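Local atomic coordinates of fatty acid/retinol binding protein protein 7, isoform A, confirmed BY transcript evidence (Caenorhabditis elegans, PDB entry 2W9Y), a protein that probably binds fatty acids such as oleic acid, and retinoids, as a small, largely helical lipid carrier of nematodes. Residues A[14-18]-A[19-23]; A[60-63]-A[64-67]. All coordinates share one frame; numbering follows the deposited sequence.

Contact 1: A[14-18]-A[19-23]; sequences NFFPT and EQLEF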
ATOM      1  N   ASN A  14      -2.615  -6.752   7.863  1.00 12.38           N
ATOM      2  CA  ASN A  14      -1.508  -6.549   8.764  1.00 11.85           C
ATOM      3  C   ASN A  14      -0.401  -5.631   8.271  1.00 10.52           C
ATOM      4  O   ASN A  14       0.134  -4.837   9.084  1.00 10.37           O
ATOM      5  CB  ASN A  14      -0.848  -7.875   9.139  1.00 10.90           C
ATOM      6  CG  ASN A  14      -1.625  -8.678  10.128  1.00 12.76           C
ATOM      7  OD1 ASN A  14      -2.657  -8.243  10.631  1.00 14.63           O
ATOM      8  ND2 ASN A  14      -1.163  -9.905  10.384  1.00 14.36           N
ATOM      9  N   PHE A  15      -0.054  -5.706   6.969  1.00 10.07           N
ATOM     10  CA  PHE A  15       1.056  -4.950   6.390  1.00  9.46           C
ATOM     11  C   PHE A  15       0.688  -3.536   5.852  1.00  8.64           C
ATOM     12  O   PHE A  15       1.568  -2.798   5.434  1.00  9.32           O
ATOM     13  CB  PHE A  15       1.696  -5.752   5.223  1.00  9.03           C
ATOM     14  CG  PHE A  15       2.435  -6.923   5.696  1.00 12.18           C
ATOM     15  CD1 PHE A  15       3.645  -6.759   6.373  1.00 10.23           C
ATOM     16  CD2 PHE A  15       1.913  -8.187   5.559  1.00 11.95           C
ATOM     17  CE1 PHE A  15       4.332  -7.869   6.892  1.00 12.12           C
ATOM     18  CE2 PHE A  15       2.627  -9.310   6.003  1.00 14.77           C
ATOM     19  CZ  PHE A  15       3.810  -9.158   6.671  1.00  9.68           C
ATOM     20  N   PHE A  16      -0.597  -3.185   5.814  1.00  8.60           N
ATOM     21  CA  PHE A  16      -1.018  -1.923   5.189  1.00  8.17           C
ATOM     22  C   PHE A  16      -0.578  -0.706   6.054  1.00  8.33           C
ATOM     23  O   PHE A  16      -0.910  -0.669   7.221  1.00  9.34           O
ATOM     24  CB  PHE A  16      -2.578  -1.864   5.011  1.00 10.15           C
ATOM     25  CG  PHE A  16      -3.041  -2.304   3.636  1.00 11.06           C
ATOM     26  CD1 PHE A  16      -2.834  -3.625   3.166  1.00 12.66           C
ATOM     27  CD2 PHE A  16      -3.617  -1.392   2.785  1.00 13.40           C
ATOM     28  CE1 PHE A  16      -3.226  -3.992   1.879  1.00 12.64           C
ATOM     29  CE2 PHE A  16      -4.029  -1.744   1.521  1.00 13.24           C
ATOM     30  CZ  PHE A  16      -3.828  -3.042   1.053  1.00 12.41           C
ATOM     31  N   PRO A  17       0.178   0.240   5.480  1.00  7.53           N
ATOM     32  CA  PRO A  17       0.348   1.520   6.240  1.00  7.76           C
ATOM     33  C   PRO A  17      -0.979   2.225   6.453  1.00  8.27           C
ATOM     34  O   PRO A  17      -1.916   2.051   5.672  1.00  9.16           O
ATOM     35  CB  PRO A  17       1.236   2.367   5.333  1.00  8.17           C
ATOM     36  CG  PRO A  17       2.014   1.316   4.439  1.00  7.92           C
ATOM     37  CD  PRO A  17       0.946   0.259   4.189  1.00  7.46           C
ATOM     38  N   THR A  18      -1.060   2.997   7.530  1.00  8.45           N
ATOM     39  CA  THR A  18      -2.261   3.765   7.903  1.00  9.35           C
ATOM     40  C   THR A  18      -2.752   4.632   6.762  1.00 10.20           C
ATOM     41  O   THR A  18      -4.007   4.657   6.460  1.00 10.42           O
ATOM     42  CB  THR A  18      -2.054   4.569   9.207  1.00  8.21           C
ATOM     43  OG1 THR A  18      -1.926   3.603  10.287  1.00 10.89           O
ATOM     44  CG2 THR A  18      -3.330   5.432   9.507  1.00  7.67           C
ATOM     45  N   GLU A  19      -1.793   5.270   6.081  1.00  9.52           N
ATOM     46  CA  GLU A  19      -2.181   6.182   5.036  1.00 10.42           C
ATOM     47  C   GLU A  19      -2.895   5.468   3.855  1.00 10.36           C
ATOM     48  O   GLU A  19      -3.860   6.022   3.318  1.00  8.43           O
ATOM     49  CB  GLU A  19      -1.016   7.053   4.558  1.00 12.25           C
ATOM     50  CG  GLU A  19       0.270   6.243   4.136  1.00 10.98           C
ATOM     51  CD  GLU A  19       1.287   6.050   5.286  1.00 12.24           C
ATOM     52  OE1 GLU A  19       2.540   6.004   4.993  1.00 15.65           O
ATOM     53  OE2 GLU A  19       0.866   5.917   6.468  1.00 13.46           O
ATOM     54  N   GLN A  20      -2.470   4.256   3.484  1.00  9.00           N
ATOM     55  CA  GLN A  20      -3.201   3.498   2.449  1.00  9.87           C
ATOM     56  C   GLN A  20      -4.616   3.192   2.910  1.00 11.30           C
ATOM     57  O   GLN A  20      -5.527   3.309   2.112  1.00 11.25           O
ATOM     58  CB  GLN A  20      -2.503   2.179   2.032  1.00  8.90           C
ATOM     59  CG  GLN A  20      -1.605   2.278   0.739  1.00  7.88           C
ATOM     60  CD  GLN A  20      -0.184   2.782   1.062  1.00 10.40           C
ATOM     61  OE1 GLN A  20       0.132   3.163   2.189  1.00 12.54           O
ATOM     62  NE2 GLN A  20       0.659   2.789   0.068  1.00 12.60           N
ATOM     63  N   LEU A  21      -4.786   2.770   4.175  1.00 10.18           N
ATOM     64  CA  LEU A  21      -6.108   2.389   4.668  1.00 11.55           C
ATOM     65  C   LEU A  21      -7.005   3.600   4.766  1.00 12.57           C
ATOM     66  O   LEU A  21      -8.198   3.503   4.410  1.00 13.28           O
ATOM     67  CB  LEU A  21      -5.999   1.715   6.049  1.00 10.32           C
ATOM     68  CG  LEU A  21      -5.369   0.325   6.023  1.00  9.11           C
ATOM     69  CD1 LEU A  21      -5.065  -0.278   7.454  1.00 11.57           C
ATOM     70  CD2 LEU A  21      -6.266  -0.670   5.287  1.00 14.54           C
ATOM     71  N   GLU A  22      -6.463   4.733   5.215  1.00 11.54           N
ATOM     72  CA  GLU A  22      -7.278   5.949   5.362  1.00 11.71           C
ATOM     73  C   GLU A  22      -7.662   6.414   4.001  1.00 12.03           C
ATOM     74  O   GLU A  22      -8.826   6.852   3.812  1.00 11.39           O
ATOM     75  CB  GLU A  22      -6.512   7.094   6.090  1.00 12.31           C
ATOM     76  CG  GLU A  22      -6.376   6.848   7.633  1.00 14.12           C
ATOM     77  CD  GLU A  22      -5.501   7.890   8.352  1.00 19.41           C
ATOM     78  OE1 GLU A  22      -4.698   8.598   7.709  1.00 21.56           O
ATOM     79  OE2 GLU A  22      -5.595   7.999   9.580  1.00 20.48           O
ATOM     80  N   PHE A  23      -6.739   6.289   3.038  1.00 11.08           N
ATOM     81  CA  PHE A  23      -7.093   6.668   1.648  1.00 10.72           C
ATOM     82  C   PHE A  23      -8.235   5.774   1.151  1.00 11.49           C
ATOM     83  O   PHE A  23      -9.215   6.255   0.558  1.00 12.94           O
ATOM     84  CB  PHE A  23      -5.862   6.563   0.720  1.00  8.99           C
ATOM     85  CG  PHE A  23      -6.169   6.768  -0.729  1.00  9.65           C
ATOM     86  CD1 PHE A  23      -6.400   8.029  -1.247  1.00 10.00           C
ATOM     87  CD2 PHE A  23      -6.228   5.674  -1.591  1.00 12.04           C
ATOM     88  CE1 PHE A  23      -6.676   8.190  -2.572  1.00  9.60           C
ATOM     89  CE2 PHE A  23      -6.498   5.840  -2.916  1.00 11.46           C
ATOM     90  CZ  PHE A  23      -6.710   7.082  -3.395  1.00 10.78           C
TER
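Thr-18 O takes the N-H of Glu-22 at 2.8 Å, with the donor almost in line with the carbonyl (C=O...N angle 167°), and this is the stronger of two backbone bonds that open helix 18-26. The other, from Leu-21 N to Pro-17 O, is weak at 3.3 Å. Proline is tolerated at the N-cap, where a backbone N-H would have no helical acceptor, and its ring supplies a greasy surface: the oxygen OE1 of Gln-20 rests 3.4 Å from Pro-17 CB, while the carboxylate of Glu-19 folds back beside the same carbon. Glu-19 reaches it because its CG stands between backbone N and carbonyl carbon (chi1 53°) and the chain then bends. The polar ends of both residues are held by helix 60-75 and the residue just after it, Glu-19 by a salt bridge to Arg-76 and a hydrogen bond to Asn-73, Gln-20 by Asn-73 as well. On another side Leu-21 lies across Phe-16, its CG 3.7 Å from Phe-16 CB and its CD2 equally near ring atom CD2. With an alanine here the branch that lies across Phe-16 is gone, and the phenylalanine is likely to be freer to shift. Phe-16, just before the N-cap Pro-17, packs on Leu-21, the fourth residue after that cap: the N'-N4 contact of a hydrophobic staple at a helix N terminus.

Contact 2: A[60-63]-A[64-67]; sequences PELG and KRLA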
ATOM      1  N   PRO A  60      -8.925  15.923  -9.634  1.00 13.75           N
ATOM      2  CA  PRO A  60      -7.788  16.560  -8.975  1.00 13.41           C
ATOM      3  C   PRO A  60      -7.708  16.169  -7.546  1.00 13.46           C
ATOM      4  O   PRO A  60      -6.612  15.840  -7.069  1.00 13.20           O
ATOM      5  CB  PRO A  60      -8.112  18.041  -9.102  1.00 12.96           C
ATOM      6  CG  PRO A  60      -8.667  18.093 -10.510  1.00 13.27           C
ATOM      7  CD  PRO A  60      -9.525  16.821 -10.652  1.00 13.85           C
ATOM      8  N   GLU A  61      -8.842  16.210  -6.853  1.00 12.62           N
ATOM      9  CA  GLU A  61      -8.835  15.990  -5.409  1.00 14.65           C
ATOM     10  C   GLU A  61      -8.491  14.582  -5.039  1.00 14.10           C
ATOM     11  O   GLU A  61      -7.793  14.351  -4.059  1.00 14.19           O
ATOM     12  CB  GLU A  61     -10.228  16.309  -4.836  1.00 16.50           C
ATOM     13  CG  GLU A  61     -10.540  17.777  -4.890  1.00 21.80           C
ATOM     14  CD  GLU A  61      -9.839  18.470  -3.781  1.00 26.66           C
ATOM     15  OE1 GLU A  61      -9.232  17.712  -2.967  1.00 31.26           O
ATOM     16  OE2 GLU A  61      -9.897  19.717  -3.698  1.00 26.22           O
ATOM     17  N   LEU A  62      -9.011  13.625  -5.807  1.00 12.97           N
ATOM     18  CA  LEU A  62      -8.595  12.266  -5.639  1.00 14.04           C
ATOM     19  C   LEU A  62      -7.078  12.102  -5.829  1.00 13.41           C
ATOM     20  O   LEU A  62      -6.421  11.374  -5.051  1.00 13.79           O
ATOM     21  CB  LEU A  62      -9.364  11.361  -6.634  1.00 13.56           C
ATOM     22  CG  LEU A  62      -9.325   9.873  -6.415  1.00 14.41           C
ATOM     23  CD1 LEU A  62      -9.720   9.581  -4.952  1.00 12.21           C
ATOM     24  CD2 LEU A  62     -10.227   9.152  -7.461  1.00  9.80           C
ATOM     25  N   GLY A  63      -6.521  12.728  -6.872  1.00 12.82           N
ATOM     26  CA  GLY A  63      -5.075  12.619  -7.141  1.00 12.56           C
ATOM     27  C   GLY A  63      -4.220  13.258  -6.038  1.00 12.16           C
ATOM     28  O   GLY A  63      -3.140  12.765  -5.684  1.00 11.91           O
ATOM     29  N   LYS A  64      -4.702  14.362  -5.511  1.00 10.90           N
ATOM     30  CA  LYS A  64      -4.055  15.000  -4.344  1.00 11.82           C
ATOM     31  C   LYS A  64      -3.980  14.003  -3.160  1.00 11.70           C
ATOM     32  O   LYS A  64      -2.920  13.845  -2.509  1.00 10.86           O
ATOM     33  CB  LYS A  64      -4.807  16.293  -3.919  1.00 11.48           C
ATOM     34  CG  LYS A  64      -4.359  16.836  -2.582  1.00 13.44           C
ATOM     35  CD  LYS A  64      -5.243  17.954  -2.008  1.00 18.03           C
ATOM     36  CE  LYS A  64      -6.419  17.374  -1.198  1.00 23.71           C
ATOM     37  NZ  LYS A  64      -5.884  17.002   0.161  1.00 29.14           N
ATOM     38  N   ARG A  65      -5.115  13.364  -2.864  1.00 11.17           N
ATOM     39  CA  ARG A  65      -5.144  12.360  -1.774  1.00 11.08           C
ATOM     40  C   ARG A  65      -4.215  11.140  -2.045  1.00 12.13           C
ATOM     41  O   ARG A  65      -3.482  10.676  -1.133  1.00 11.07           O
ATOM     42  CB  ARG A  65      -6.592  11.920  -1.476  1.00 11.40           C
ATOM     43  CG  ARG A  65      -7.477  12.906  -0.689  1.00 14.11           C
ATOM     44  CD  ARG A  65      -8.759  12.091  -0.315  1.00 18.34           C
ATOM     45  NE  ARG A  65      -9.727  12.463  -1.281  1.00 23.08           N
ATOM     46  CZ  ARG A  65     -10.727  11.745  -1.741  1.00 23.37           C
ATOM     47  NH1 ARG A  65     -10.965  10.481  -1.375  1.00 20.58           N
ATOM     48  NH2 ARG A  65     -11.505  12.357  -2.606  1.00 27.79           N
ATOM     49  N   LEU A  66      -4.176  10.671  -3.292  1.00 11.95           N
ATOM     50  CA  LEU A  66      -3.238   9.602  -3.644  1.00 12.59           C
ATOM     51  C   LEU A  66      -1.761  10.087  -3.444  1.00 11.97           C
ATOM     52  O   LEU A  66      -0.961   9.390  -2.893  1.00 11.76           O
ATOM     53  CB  LEU A  66      -3.530   9.193  -5.098  1.00 12.23           C
ATOM     54  CG  LEU A  66      -2.812   7.903  -5.486  1.00 16.87           C
ATOM     55  CD1 LEU A  66      -2.974   6.801  -4.436  1.00 15.68           C
ATOM     56  CD2 LEU A  66      -3.329   7.460  -6.881  1.00 19.41           C
ATOM     57  N   ALA A  67      -1.402  11.283  -3.920  1.00 10.73           N
ATOM     58  CA  ALA A  67      -0.056  11.844  -3.711  1.00 10.32           C
ATOM     59  C   ALA A  67       0.319  11.914  -2.233  1.00 10.82           C
ATOM     60  O   ALA A  67       1.484  11.735  -1.867  1.00 10.78           O
ATOM     61  CB  ALA A  67       0.050  13.238  -4.298  1.00  9.56           C
TER
HETATM   62  O   HOH W   1      -9.657  15.541  -1.532  1.00 38.51           O
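Four successive i to i+4 hydrogen bonds, from Lys-64 N to Pro-60 O through Ala-67 N to Gly-63 O, make residues 60-67 the regular first two turns of helix 60-75. Proline is at home in a first turn, where its missing N-H costs no helical bond, and its carbonyl still accepts from Lys-64 N at 2.9 Å. Leu-62 is buried, and Arg-65 lies at the margin, partly exposed. The methyl CD1 of Leu-62 sits over one face of the Arg-65 guanidinium, 3.7 Å above its plane and offset toward the rim, with NH1 of Arg-65 at 3.9 Å from that methyl. Leu-62 has CG anti to its backbone N (chi1 -166°), which swings the branch round until CD1 lies over the guanidinium, while the arginine chain bends at chi3 to lay its flat group there. The nitrogens at the end of Arg-65 have partners in other parts of the fold: NH2 forms a salt bridge with Glu-31 and NH1 a hydrogen bond with Ser-26. Its NE donates instead to a water, 3.1 Å away, which in turn donates to Glu-61 OE1 at 2.6 Å and, weakly, to Glu-61 O. Glu-61 and Lys-64 run side by side on the exposed flank, with Lys-64 CE 3.3 Å from Glu-61 OE1, yet Lys-64 NZ stays 4.6 Å from that oxygen, so any attraction between them acts without direct contact. The Glu-61 carboxylate thus meets the Arg-65 side chain through a water, not directly, and its negative charge near the helix N terminus is likely to be favoured by the helix dipole. The guanidinium offers a flat, poorly hydrated face on which one leucine methyl rests off-centre, while its nitrogens pair with a carboxylate, a hydroxyl and a water.

From the N terminus, the chain first reaches contact 1, where residues 14-18 turn from a 3-10 segment into helix 18-26, and then passes helices 32-39 and 51-58 before contact 2 opens helix 60-75. The two are in series, neither nested nor crossing, and each is local, closing no long loop. Their centres lie about 16 Å apart, but they meet at Phe-23, whose CE1 comes 3.6 Å from Leu-66 N, so helix 18-26 packs against the start of helix 60-75. In contact 1, Phe-15 and Phe-16 also reach helix 82-104, while in contact 2 Leu-62 and Leu-66 lean on helix 51-58 and Leu-62 also on helix 32-39; together they join five helices.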